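Sesquisabinene B synthase 2 (PDB 6A2A) probably cyclises farnesyl diphosphate to the sesquiterpene sesquisabinene B, as a magnesium- or manganese-dependent plant terpene synthase of the Tpsb subfamily. Local coordinates at residues L82-I85 / D86-R90; T124-R127 / F128-M131; P201-A204 / K205-S208; E223-W226 / F227-T230. One frame throughout, in Å; residues are numbered along the deposited sequence.

Interaction 1 (L82-I85 / D86-R90)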
ATOM      1  N   LEU A  82      11.049  34.245  27.757  1.00 26.97           N
ATOM      2  CA  LEU A  82      12.007  33.433  26.926  1.00 28.80           C
ATOM      3  C   LEU A  82      12.050  32.010  27.497  1.00 30.76           C
ATOM      4  O   LEU A  82      12.102  31.030  26.777  1.00 26.60           O
ATOM      5  CB  LEU A  82      13.397  34.038  26.945  1.00 26.05           C
ATOM      6  CG  LEU A  82      13.616  35.330  26.152  1.00 28.22           C
ATOM      7  CD1 LEU A  82      15.046  35.726  26.215  1.00 26.03           C
ATOM      8  CD2 LEU A  82      13.179  35.238  24.697  1.00 31.39           C
ATOM      9  N   GLU A  83      12.048  31.898  28.821  1.00 25.69           N
ATOM     10  CA  GLU A  83      12.121  30.607  29.444  1.00 27.20           C
ATOM     11  C   GLU A  83      10.877  29.797  29.081  1.00 27.24           C
ATOM     12  O   GLU A  83      10.996  28.585  28.808  1.00 27.49           O
ATOM     13  CB  GLU A  83      12.330  30.766  30.970  1.00 25.40           C
ATOM     14  CG  GLU A  83      13.724  31.105  31.365  1.00 25.68           C
ATOM     15  CD  GLU A  83      13.864  31.503  32.840  1.00 29.41           C
ATOM     16  OE1 GLU A  83      12.803  31.689  33.492  1.00 34.74           O
ATOM     17  OE2 GLU A  83      14.995  31.626  33.316  1.00 31.04           O
ATOM     18  N   PHE A  84       9.689  30.411  28.988  1.00 22.75           N
ATOM     19  CA  PHE A  84       8.506  29.726  28.721  1.00 25.89           C
ATOM     20  C   PHE A  84       8.503  29.221  27.264  1.00 26.28           C
ATOM     21  O   PHE A  84       8.131  28.059  27.025  1.00 26.34           O
ATOM     22  CB  PHE A  84       7.304  30.643  28.934  1.00 26.14           C
ATOM     23  CG  PHE A  84       5.981  29.952  28.969  1.00 27.80           C
ATOM     24  CD1 PHE A  84       5.575  29.271  30.100  1.00 27.62           C
ATOM     25  CD2 PHE A  84       5.124  29.975  27.879  1.00 26.53           C
ATOM     26  CE1 PHE A  84       4.360  28.619  30.141  1.00 26.97           C
ATOM     27  CE2 PHE A  84       3.908  29.318  27.929  1.00 31.25           C
ATOM     28  CZ  PHE A  84       3.524  28.647  29.065  1.00 29.74           C
ATOM     29  N   ILE A  85       8.889  30.081  26.327  1.00 27.52           N
ATOM     30  CA  ILE A  85       8.873  29.639  24.898  1.00 26.72           C
ATOM     31  C   ILE A  85      10.022  28.642  24.638  1.00 24.73           C
ATOM     32  O   ILE A  85       9.880  27.790  23.737  1.00 27.29           O
ATOM     33  CB  ILE A  85       8.900  30.843  23.932  1.00 29.82           C
ATOM     34  CG1 ILE A  85      10.133  31.715  24.121  1.00 29.54           C
ATOM     35  CG2 ILE A  85       7.616  31.656  24.035  1.00 31.19           C
ATOM     36  CD1 ILE A  85      10.438  32.615  22.953  1.00 37.46           C
ATOM     37  N   ASP A  86      11.115  28.695  25.382  1.00 25.06           N
ATOM     38  CA  ASP A  86      12.175  27.642  25.351  1.00 24.49           C
ATOM     39  C   ASP A  86      11.592  26.309  25.796  1.00 26.39           C
ATOM     40  O   ASP A  86      11.784  25.319  25.169  1.00 23.33           O
ATOM     41  CB  ASP A  86      13.414  28.037  26.113  1.00 25.55           C
ATOM     42  CG  ASP A  86      14.624  27.144  25.784  1.00 28.13           C
ATOM     43  OD1 ASP A  86      14.825  26.909  24.545  1.00 28.52           O
ATOM     44  OD2 ASP A  86      15.391  26.749  26.716  1.00 23.20           O
ATOM     45  N   THR A  87      10.780  26.328  26.859  1.00 24.55           N
ATOM     46  CA  THR A  87      10.050  25.141  27.361  1.00 23.28           C
ATOM     47  C   THR A  87       9.056  24.601  26.340  1.00 23.54           C
ATOM     48  O   THR A  87       8.986  23.387  26.095  1.00 22.41           O
ATOM     49  CB  THR A  87       9.313  25.513  28.678  1.00 24.04           C
ATOM     50  OG1 THR A  87      10.322  25.958  29.566  1.00 24.41           O
ATOM     51  CG2 THR A  87       8.581  24.353  29.284  1.00 21.69           C
ATOM     52  N   VAL A  88       8.317  25.479  25.698  1.00 22.78           N
ATOM     53  CA  VAL A  88       7.354  25.070  24.683  1.00 24.82           C
ATOM     54  C   VAL A  88       8.084  24.313  23.553  1.00 20.05           C
ATOM     55  O   VAL A  88       7.658  23.299  23.104  1.00 21.88           O
ATOM     56  CB  VAL A  88       6.603  26.301  24.077  1.00 25.33           C
ATOM     57  CG1 VAL A  88       5.767  25.934  22.880  1.00 24.61           C
ATOM     58  CG2 VAL A  88       5.715  26.963  25.087  1.00 26.85           C
ATOM     59  N   ARG A  89       9.189  24.862  23.129  1.00 21.05           N
ATOM     60  CA  ARG A  89       9.985  24.266  22.058  1.00 21.17           C
ATOM     61  C   ARG A  89      10.503  22.907  22.458  1.00 22.03           C
ATOM     62  O   ARG A  89      10.424  21.953  21.758  1.00 19.97           O
ATOM     63  CB  ARG A  89      11.165  25.167  21.758  1.00 20.43           C
ATOM     64  CG  ARG A  89      12.198  24.597  20.810  1.00 20.15           C
ATOM     65  CD  ARG A  89      13.300  23.880  21.531  1.00 20.47           C
ATOM     66  NE  ARG A  89      14.305  23.299  20.663  1.00 21.06           N
ATOM     67  CZ  ARG A  89      15.385  23.917  20.251  1.00 21.45           C
ATOM     68  NH1 ARG A  89      15.621  25.149  20.604  1.00 22.71           N
ATOM     69  NH2 ARG A  89      16.247  23.292  19.499  1.00 22.12           N
ATOM     70  N   ARG A  90      10.986  22.861  23.679  1.00 21.37           N
ATOM     71  CA  ARG A  90      11.618  21.687  24.220  1.00 22.65           C
ATOM     72  C   ARG A  90      10.662  20.526  24.499  1.00 20.94           C
ATOM     73  O   ARG A  90      10.998  19.402  24.405  1.00 19.60           O
ATOM     74  CB  ARG A  90      12.500  22.075  25.376  1.00 25.65           C
ATOM     75  CG  ARG A  90      13.515  21.055  25.650  1.00 30.06           C
ATOM     76  CD  ARG A  90      14.622  21.530  26.524  1.00 32.41           C
ATOM     77  NE  ARG A  90      15.565  20.460  26.687  1.00 26.32           N
ATOM     78  CZ  ARG A  90      16.746  20.613  27.245  1.00 28.50           C
ATOM     79  NH1 ARG A  90      17.083  21.787  27.701  1.00 25.29           N
ATOM     80  NH2 ARG A  90      17.584  19.605  27.327  1.00 25.61           N
TER

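Interaction 2 (T124-R127 / F128-M131)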
ATOM      1  N   THR A 124      21.574  36.293  29.378  1.00 23.36           N
ATOM      2  CA  THR A 124      22.289  36.783  28.227  1.00 25.72           C
ATOM      3  C   THR A 124      22.380  35.645  27.201  1.00 27.57           C
ATOM      4  O   THR A 124      22.120  35.860  25.999  1.00 25.64           O
ATOM      5  CB  THR A 124      23.699  37.268  28.546  1.00 27.68           C
ATOM      6  OG1 THR A 124      23.681  38.430  29.408  1.00 25.38           O
ATOM      7  CG2 THR A 124      24.442  37.650  27.277  1.00 26.83           C
ATOM      8  N   SER A 125      22.701  34.476  27.714  1.00 23.24           N
ATOM      9  CA  SER A 125      22.955  33.254  26.909  1.00 23.60           C
ATOM     10  C   SER A 125      21.645  32.810  26.286  1.00 23.72           C
ATOM     11  O   SER A 125      21.559  32.530  25.068  1.00 24.45           O
ATOM     12  CB  SER A 125      23.538  32.151  27.795  1.00 24.03           C
ATOM     13  OG  SER A 125      24.850  32.394  28.285  1.00 22.28           O
ATOM     14  N   LEU A 126      20.615  32.628  27.118  1.00 22.56           N
ATOM     15  CA  LEU A 126      19.304  32.262  26.641  1.00 23.15           C
ATOM     16  C   LEU A 126      18.808  33.264  25.578  1.00 28.69           C
ATOM     17  O   LEU A 126      18.300  32.885  24.526  1.00 25.65           O
ATOM     18  CB  LEU A 126      18.313  32.132  27.797  1.00 23.00           C
ATOM     19  CG  LEU A 126      16.930  31.642  27.413  1.00 23.20           C
ATOM     20  CD1 LEU A 126      16.982  30.208  26.855  1.00 25.24           C
ATOM     21  CD2 LEU A 126      15.973  31.678  28.567  1.00 28.56           C
ATOM     22  N   ARG A 127      18.944  34.550  25.841  1.00 24.66           N
ATOM     23  CA  ARG A 127      18.489  35.514  24.871  1.00 27.38           C
ATOM     24  C   ARG A 127      19.267  35.352  23.550  1.00 23.26           C
ATOM     25  O   ARG A 127      18.648  35.386  22.484  1.00 25.60           O
ATOM     26  CB  ARG A 127      18.700  36.924  25.447  1.00 27.15           C
ATOM     27  CG  ARG A 127      18.162  38.038  24.559  1.00 26.35           C
ATOM     28  CD  ARG A 127      18.499  39.397  25.165  1.00 30.37           C
ATOM     29  NE  ARG A 127      18.187  40.447  24.189  1.00 30.47           N
ATOM     30  CZ  ARG A 127      19.064  40.979  23.361  1.00 30.67           C
ATOM     31  NH1 ARG A 127      20.295  40.507  23.267  1.00 28.05           N
ATOM     32  NH2 ARG A 127      18.695  42.015  22.624  1.00 29.77           N
ATOM     33  N   PHE A 128      20.574  35.237  23.638  1.00 25.04           N
ATOM     34  CA  PHE A 128      21.431  35.040  22.488  1.00 24.47           C
ATOM     35  C   PHE A 128      20.928  33.849  21.674  1.00 27.17           C
ATOM     36  O   PHE A 128      20.752  33.916  20.420  1.00 26.44           O
ATOM     37  CB  PHE A 128      22.879  34.832  22.911  1.00 23.10           C
ATOM     38  CG  PHE A 128      23.831  34.470  21.791  1.00 24.57           C
ATOM     39  CD1 PHE A 128      23.993  33.145  21.378  1.00 21.68           C
ATOM     40  CD2 PHE A 128      24.549  35.445  21.108  1.00 23.10           C
ATOM     41  CE1 PHE A 128      24.862  32.824  20.352  1.00 25.37           C
ATOM     42  CE2 PHE A 128      25.400  35.122  20.066  1.00 23.50           C
ATOM     43  CZ  PHE A 128      25.561  33.802  19.688  1.00 24.00           C
ATOM     44  N   ARG A 129      20.655  32.765  22.381  1.00 22.26           N
ATOM     45  CA  ARG A 129      20.254  31.535  21.654  1.00 22.49           C
ATOM     46  C   ARG A 129      18.870  31.655  21.026  1.00 24.54           C
ATOM     47  O   ARG A 129      18.711  31.284  19.841  1.00 24.52           O
ATOM     48  CB  ARG A 129      20.338  30.303  22.559  1.00 23.34           C
ATOM     49  CG  ARG A 129      19.784  29.048  21.891  1.00 21.69           C
ATOM     50  CD  ARG A 129      20.215  27.775  22.613  1.00 22.82           C
ATOM     51  NE  ARG A 129      19.605  27.668  23.948  1.00 20.87           N
ATOM     52  CZ  ARG A 129      18.371  27.343  24.215  1.00 22.18           C
ATOM     53  NH1 ARG A 129      17.504  27.066  23.248  1.00 22.28           N
ATOM     54  NH2 ARG A 129      17.981  27.279  25.500  1.00 25.39           N
ATOM     55  N   ILE A 130      17.854  32.096  21.769  1.00 22.16           N
ATOM     56  CA  ILE A 130      16.507  32.133  21.299  1.00 24.55           C
ATOM     57  C   ILE A 130      16.417  33.114  20.132  1.00 25.46           C
ATOM     58  O   ILE A 130      15.678  32.875  19.182  1.00 23.49           O
ATOM     59  CB  ILE A 130      15.489  32.502  22.399  1.00 28.71           C
ATOM     60  CG1 ILE A 130      15.544  31.555  23.605  1.00 36.61           C
ATOM     61  CG2 ILE A 130      14.093  32.556  21.822  1.00 31.11           C
ATOM     62  CD1 ILE A 130      14.949  30.202  23.351  1.00 38.10           C
ATOM     63  N   MET A 131      17.064  34.254  20.293  1.00 24.13           N
ATOM     64  CA  MET A 131      17.103  35.245  19.165  1.00 25.20           C
ATOM     65  C   MET A 131      17.677  34.594  17.888  1.00 23.92           C
ATOM     66  O   MET A 131      17.006  34.616  16.835  1.00 24.91           O
ATOM     67  CB  MET A 131      17.921  36.461  19.562  1.00 27.28           C
ATOM     68  CG  MET A 131      17.268  37.340  20.635  1.00 33.08           C
ATOM     69  SD  MET A 131      15.655  37.927  20.240  1.00 36.25           S
ATOM     70  CE  MET A 131      15.038  38.388  21.861  1.00 43.43           C
TER

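Interaction 3 (P201-A204 / K205-S208)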
ATOM      1  N   PRO A 201      18.606  17.367  41.423  1.00 37.80           N
ATOM      2  CA  PRO A 201      18.268  16.344  40.471  1.00 35.56           C
ATOM      3  C   PRO A 201      17.984  16.907  39.074  1.00 31.27           C
ATOM      4  O   PRO A 201      18.499  16.322  38.115  1.00 31.40           O
ATOM      5  CB  PRO A 201      17.002  15.672  41.025  1.00 37.11           C
ATOM      6  CG  PRO A 201      17.103  15.919  42.492  1.00 41.35           C
ATOM      7  CD  PRO A 201      17.675  17.309  42.579  1.00 38.01           C
ATOM      8  N   SER A 202      17.182  17.961  38.937  1.00 28.94           N
ATOM      9  CA  SER A 202      16.770  18.308  37.546  1.00 30.85           C
ATOM     10  C   SER A 202      17.953  18.943  36.803  1.00 30.33           C
ATOM     11  O   SER A 202      18.190  18.648  35.606  1.00 28.87           O
ATOM     12  CB  SER A 202      15.519  19.130  37.477  1.00 35.21           C
ATOM     13  OG  SER A 202      15.723  20.482  37.811  1.00 41.87           O
ATOM     14  N   LEU A 203      18.725  19.779  37.483  1.00 30.60           N
ATOM     15  CA  LEU A 203      19.882  20.346  36.862  1.00 31.06           C
ATOM     16  C   LEU A 203      20.907  19.252  36.575  1.00 28.17           C
ATOM     17  O   LEU A 203      21.564  19.278  35.488  1.00 28.84           O
ATOM     18  CB  LEU A 203      20.425  21.478  37.748  1.00 35.18           C
ATOM     19  CG  LEU A 203      21.285  22.544  37.072  1.00 33.79           C
ATOM     20  CD1 LEU A 203      20.726  23.001  35.728  1.00 30.87           C
ATOM     21  CD2 LEU A 203      21.480  23.730  38.004  1.00 34.55           C
ATOM     22  N   ALA A 204      21.113  18.299  37.479  1.00 26.94           N
ATOM     23  CA  ALA A 204      22.050  17.182  37.236  1.00 33.12           C
ATOM     24  C   ALA A 204      21.712  16.446  35.938  1.00 32.43           C
ATOM     25  O   ALA A 204      22.620  16.068  35.163  1.00 31.75           O
ATOM     26  CB  ALA A 204      22.034  16.161  38.354  1.00 34.76           C
ATOM     27  N   LYS A 205      20.431  16.187  35.773  1.00 26.31           N
ATOM     28  CA  LYS A 205      19.950  15.461  34.607  1.00 27.06           C
ATOM     29  C   LYS A 205      20.229  16.291  33.357  1.00 25.25           C
ATOM     30  O   LYS A 205      20.758  15.768  32.355  1.00 25.55           O
ATOM     31  CB  LYS A 205      18.450  15.207  34.639  1.00 29.22           C
ATOM     32  CG  LYS A 205      17.937  14.140  35.587  1.00 41.57           C
ATOM     33  CD  LYS A 205      16.447  13.808  35.345  1.00 43.41           C
ATOM     34  CE  LYS A 205      16.200  13.349  33.917  1.00 46.98           C
ATOM     35  NZ  LYS A 205      14.790  12.949  33.642  1.00 47.35           N
ATOM     36  N   LYS A 206      19.829  17.536  33.397  1.00 23.31           N
ATOM     37  CA  LYS A 206      19.954  18.414  32.218  1.00 23.33           C
ATOM     38  C   LYS A 206      21.415  18.599  31.840  1.00 22.99           C
ATOM     39  O   LYS A 206      21.723  18.654  30.618  1.00 21.84           O
ATOM     40  CB  LYS A 206      19.339  19.792  32.447  1.00 24.89           C
ATOM     41  CG  LYS A 206      17.828  19.759  32.428  1.00 28.94           C
ATOM     42  CD  LYS A 206      17.198  21.052  32.020  1.00 34.31           C
ATOM     43  CE  LYS A 206      17.392  22.136  33.036  1.00 39.91           C
ATOM     44  NZ  LYS A 206      16.647  23.363  32.660  1.00 41.58           N
ATOM     45  N   VAL A 207      22.331  18.647  32.825  1.00 20.85           N
ATOM     46  CA  VAL A 207      23.745  18.894  32.491  1.00 22.76           C
ATOM     47  C   VAL A 207      24.353  17.676  31.790  1.00 21.04           C
ATOM     48  O   VAL A 207      25.079  17.799  30.804  1.00 20.62           O
ATOM     49  CB  VAL A 207      24.565  19.295  33.727  1.00 23.34           C
ATOM     50  CG1 VAL A 207      26.045  19.115  33.506  1.00 21.74           C
ATOM     51  CG2 VAL A 207      24.234  20.703  34.127  1.00 25.89           C
ATOM     52  N   SER A 208      24.066  16.504  32.334  1.00 21.04           N
ATOM     53  CA  SER A 208      24.546  15.257  31.814  1.00 22.89           C
ATOM     54  C   SER A 208      24.056  15.063  30.368  1.00 19.45           C
ATOM     55  O   SER A 208      24.831  14.633  29.471  1.00 20.94           O
ATOM     56  CB  SER A 208      24.086  14.173  32.752  1.00 26.10           C
ATOM     57  OG  SER A 208      24.489  12.936  32.282  1.00 29.87           O
TER

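Interaction 4 (E223-W226 / F227-T230)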
ATOM      1  N   GLU A 223      13.687  14.475  21.853  1.00 17.81           N
ATOM      2  CA  GLU A 223      13.927  15.407  22.970  1.00 19.66           C
ATOM      3  C   GLU A 223      12.607  15.696  23.695  1.00 20.54           C
ATOM      4  O   GLU A 223      12.623  15.854  24.945  1.00 20.78           O
ATOM      5  CB  GLU A 223      14.565  16.717  22.480  1.00 18.82           C
ATOM      6  CG  GLU A 223      14.934  17.673  23.616  1.00 20.98           C
ATOM      7  CD  GLU A 223      15.936  17.158  24.635  1.00 17.87           C
ATOM      8  OE1 GLU A 223      16.564  16.059  24.473  1.00 20.52           O
ATOM      9  OE2 GLU A 223      16.015  17.846  25.739  1.00 22.08           O
ATOM     10  N   ALA A 224      11.529  15.795  22.969  1.00 20.07           N
ATOM     11  CA  ALA A 224      10.230  16.124  23.578  1.00 20.91           C
ATOM     12  C   ALA A 224       9.860  15.051  24.614  1.00 22.13           C
ATOM     13  O   ALA A 224       9.395  15.382  25.733  1.00 23.06           O
ATOM     14  CB  ALA A 224       9.161  16.279  22.553  1.00 20.99           C
ATOM     15  N   ARG A 225      10.043  13.801  24.254  1.00 22.19           N
ATOM     16  CA  ARG A 225       9.656  12.747  25.189  1.00 22.18           C
ATOM     17  C   ARG A 225      10.542  12.739  26.437  1.00 22.66           C
ATOM     18  O   ARG A 225      10.035  12.455  27.546  1.00 23.12           O
ATOM     19  CB  ARG A 225       9.754  11.361  24.553  1.00 21.90           C
ATOM     20  CG  ARG A 225       9.226  10.252  25.453  1.00 23.46           C
ATOM     21  CD  ARG A 225       7.750  10.395  25.734  1.00 24.37           C
ATOM     22  NE  ARG A 225       7.346   9.447  26.805  1.00 24.52           N
ATOM     23  CZ  ARG A 225       7.427   9.675  28.118  1.00 29.95           C
ATOM     24  NH1 ARG A 225       7.989  10.782  28.568  1.00 26.96           N
ATOM     25  NH2 ARG A 225       6.895   8.808  28.984  1.00 30.48           N
ATOM     26  N   TRP A 226      11.839  12.963  26.285  1.00 20.67           N
ATOM     27  CA  TRP A 226      12.748  13.040  27.416  1.00 20.05           C
ATOM     28  C   TRP A 226      12.363  14.248  28.288  1.00 22.49           C
ATOM     29  O   TRP A 226      12.308  14.149  29.536  1.00 21.23           O
ATOM     30  CB  TRP A 226      14.188  13.183  26.948  1.00 21.08           C
ATOM     31  CG  TRP A 226      15.187  13.228  28.053  1.00 21.29           C
ATOM     32  CD1 TRP A 226      15.734  12.154  28.701  1.00 26.31           C
ATOM     33  CD2 TRP A 226      15.703  14.402  28.705  1.00 21.86           C
ATOM     34  NE1 TRP A 226      16.613  12.585  29.658  1.00 24.21           N
ATOM     35  CE2 TRP A 226      16.615  13.959  29.675  1.00 24.41           C
ATOM     36  CE3 TRP A 226      15.527  15.778  28.527  1.00 23.85           C
ATOM     37  CZ2 TRP A 226      17.321  14.850  30.485  1.00 24.85           C
ATOM     38  CZ3 TRP A 226      16.234  16.660  29.328  1.00 25.27           C
ATOM     39  CH2 TRP A 226      17.118  16.196  30.279  1.00 22.65           C
ATOM     40  N   PHE A 227      12.162  15.394  27.640  1.00 19.64           N
ATOM     41  CA  PHE A 227      11.948  16.640  28.395  1.00 22.12           C
ATOM     42  C   PHE A 227      10.566  16.648  29.074  1.00 22.04           C
ATOM     43  O   PHE A 227      10.420  17.369  30.086  1.00 23.80           O
ATOM     44  CB  PHE A 227      12.151  17.847  27.488  1.00 23.42           C
ATOM     45  CG  PHE A 227      12.092  19.135  28.243  1.00 24.27           C
ATOM     46  CD1 PHE A 227      13.074  19.450  29.157  1.00 26.96           C
ATOM     47  CD2 PHE A 227      10.982  19.945  28.143  1.00 24.87           C
ATOM     48  CE1 PHE A 227      12.947  20.601  29.931  1.00 29.21           C
ATOM     49  CE2 PHE A 227      10.895  21.122  28.856  1.00 25.42           C
ATOM     50  CZ  PHE A 227      11.878  21.435  29.761  1.00 27.79           C
ATOM     51  N   ILE A 228       9.578  15.954  28.562  1.00 21.57           N
ATOM     52  CA  ILE A 228       8.280  15.875  29.265  1.00 24.42           C
ATOM     53  C   ILE A 228       8.514  15.338  30.696  1.00 26.83           C
ATOM     54  O   ILE A 228       7.984  15.886  31.659  1.00 27.13           O
ATOM     55  CB  ILE A 228       7.263  15.044  28.477  1.00 26.68           C
ATOM     56  CG1 ILE A 228       6.662  15.861  27.337  1.00 27.04           C
ATOM     57  CG2 ILE A 228       6.176  14.493  29.386  1.00 29.05           C
ATOM     58  CD1 ILE A 228       5.952  15.011  26.328  1.00 25.22           C
ATOM     59  N   ASP A 229       9.314  14.287  30.821  1.00 26.13           N
ATOM     60  CA  ASP A 229       9.676  13.749  32.131  1.00 28.75           C
ATOM     61  C   ASP A 229      10.521  14.679  32.958  1.00 33.52           C
ATOM     62  O   ASP A 229      10.278  14.832  34.154  1.00 31.50           O
ATOM     63  CB  ASP A 229      10.393  12.417  31.994  1.00 34.21           C
ATOM     64  CG  ASP A 229       9.497  11.329  31.519  1.00 32.55           C
ATOM     65  OD1 ASP A 229       8.284  11.502  31.449  1.00 36.79           O
ATOM     66  OD2 ASP A 229      10.060  10.331  31.138  1.00 38.26           O
ATOM     67  N   THR A 230      11.524  15.316  32.350  1.00 27.72           N
ATOM     68  CA  THR A 230      12.391  16.231  33.067  1.00 25.13           C
ATOM     69  C   THR A 230      11.586  17.441  33.551  1.00 25.83           C
ATOM     70  O   THR A 230      11.750  17.871  34.720  1.00 28.63           O
ATOM     71  CB  THR A 230      13.575  16.635  32.178  1.00 25.38           C
ATOM     72  OG1 THR A 230      14.374  15.469  31.940  1.00 26.39           O
ATOM     73  CG2 THR A 230      14.444  17.709  32.802  1.00 27.86           C
TER
HETATM   74  O   HOH W   1      11.136   9.357  28.451  1.00 45.03           O
HETATM   75  O   HOH W   2       7.586   8.535  31.541  1.00 51.35           O

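Interaction 1 (L82-I85 / D86-R90)
Phe84 lays the CD2-CE2 side of its ring against Val88 one turn on, CE2 standing 4.1 Å from Val88 CG2; the two side chains meet at a slant. With CG anti to the backbone N (chi1 -167°) the ring stands out from the helix, one flank beside Val88, while CG2 of Val88 sits beside its own backbone N and also rests 3.3 Å from Phe84 O. On another side of the helix the hydroxyl of Thr87 folds back on the preceding turn. Thr87 OG1 donates to Glu83 O at 2.8 Å, and Thr87 N reaches that same Glu83 O at 3.0 Å from the other face of the carbonyl plane. A valine in place of Thr87 would probably leave Glu83 O with the backbone amide as its one remaining donor of the two. Leu82 O and Ile85 O are taken in the usual i to i+4 way by the amides of Asp86 and Arg89. All this belongs to helix 78-90 of the alpha-helical N-terminal domain, where Ile85 faces helix 98-110 and Thr87 touches Phe227 of helix 220-232. The charged ends look outward from the turn: Glu83 bonds to His122, Asp86 pairs with Arg129 and Arg89 with Glu133. Within the turn, then, the hydroxyl is spent on the helix's own backbone, whereas the acids and Arg89 are committed to residues of helix 121-133.

Interaction 2 (T124-R127 / F128-M131)
Leu126 and Ile130 make the apolar part of the contact: they lie alongside each other and point the same way, with Leu126 CD1 3.8 Å from Ile130 CG1. The same methyl, Leu126 CD1, approaches Arg129 NH2 at 3.4 Å, obliquely to the guanidinium. Arg127 and Met131 form a second, looser pair through their aliphatic parts, the two CG atoms of Arg127 and Met131 being 4.1 Å apart; Met131 bends at chi2 (-56°), which brings its CE back to 4.1 Å from Arg127 CG. These pairs are i, i+4 neighbours on helix 121-133 in the largely alpha-helical N-terminal domain of a plant terpene synthase: Leu126 and Ile130 lean on Asp86 of helix 78-90, and Ile130 and Met131 both touch Val105 of helix 98-110. The backbone bonds run regularly from Phe128 N to Thr124 O through Met131 N to Arg127 O, and that from Ile130 N to Leu126 O, 2.9 Å, is almost straight at 174°. Among polar side chains, the guanidinium of Arg129 is shared between two acids, NH2 going to Asp86 and NH1 to Glu133, while Thr124 and Ser125 turn their hydroxyls back to the carbonyls of Asn120 and Leu121.

Interaction 3 (P201-A204 / K205-S208)
Pro201 opens the helix and gives its carbonyl to the next turn: Lys205 N donates to Pro201 O at 3.0 Å, and Lys205 CG lies 3.4 Å from the same Pro201 O. The lysine comes this close because its CG stands beside its own backbone N (chi1 -74°); from there the chain bends at chi3 and carries NZ away to Thr230 of helix 220-232. Ser202 repeats the pattern, its carbonyl O accepting from Lys206 N at 3.0 Å with Lys206 CG resting 3.4 Å from that Ser202 O. Lys206 also bends at chi3, and its ammonium pairs with Glu234. These are the first two turns of helix 201-212, an amphipathic surface helix of the largely alpha-helical N-terminal domain, whose apolar side is packed on helix 160-170. Leu203 begins that side. Its CD1 lies loosely beside its successors, 4.5 Å from Val207 CG2 and 4.4 Å from Lys206 CE, and the side chain also touches Val160 and Leu164; Val207 touches Val160 too. The stronger tie between Leu203 and Val207 runs through the backbone, Val207 N to Leu203 O at 2.8 Å. Ala204 ends the segment with a slacker link, its carbonyl O receiving Ser208 N at 3.2 Å, while its methyl meets Ile198 in the loop ahead of the helix, a residue that Val207 touches as well.

Interaction 4 (E223-W226 / F227-T230)
Phe227 N meets Glu223 O at 2.8 Å, and Ile228 N and Thr230 N continue the regular helical bonding to Ala224 O and Trp226 O. On one side of the helix Arg225 forms a salt bridge with Asp229: Arg225 NH1 donates to Asp229 OD1 at 3.0 Å, nearly straight at 173°. The carboxylate oxygen lies in the guanidinium plane but is itself met from above its own plane, the two groups being turned 82° apart. Water 2 braces the pair, accepting from Arg225 NH2 and donating to Asp229 OD1. Elsewhere the indole of Trp226 is roofed on one face by Thr230, whose CB makes a CH-pi contact 4.1 Å from the centroid of the Trp226 six-membered ring, and whose OG1 lies 3.3 Å from Trp226 CH2. That hydroxyl reaches Trp226 O only weakly; its stronger partner is Lys205. The indole also stacks on His209 of helix 201-212. A leucine in place of Trp226 would probably take away the ring face that Thr230 CB lies over and leave His209 without its stacking partner. Helix 220-232 packs against several others: besides the Trp226 stack, Phe227 packs on Arg90 of helix 78-90, and Arg225 and Ile228 turn to Phe249 of helix 239-270.

In the fold
Interactions 2 and 4 are buried, interaction 1 partly so, and interaction 3 lies at the surface; all four are away from the magnesium site. Helix 78-90 joins two of the others. It meets interaction 2 through the Asp86-Arg129 salt bridge and the packing of Glu83 on Leu126, and interaction 4 through Arg90, which pairs with Glu223. Interactions 3 and 4, on consecutive helices, touch where Lys205 reaches Thr230; interactions 2 and 3 do not meet. Chemistry follows place: interaction 1 combines a backbone-bound hydroxyl with charges committed to neighbouring helices, interaction 2 has aliphatic side chains lying alongside one another, interaction 4 an aromatic face and a watered salt bridge, and interaction 3 outward-reaching lysines.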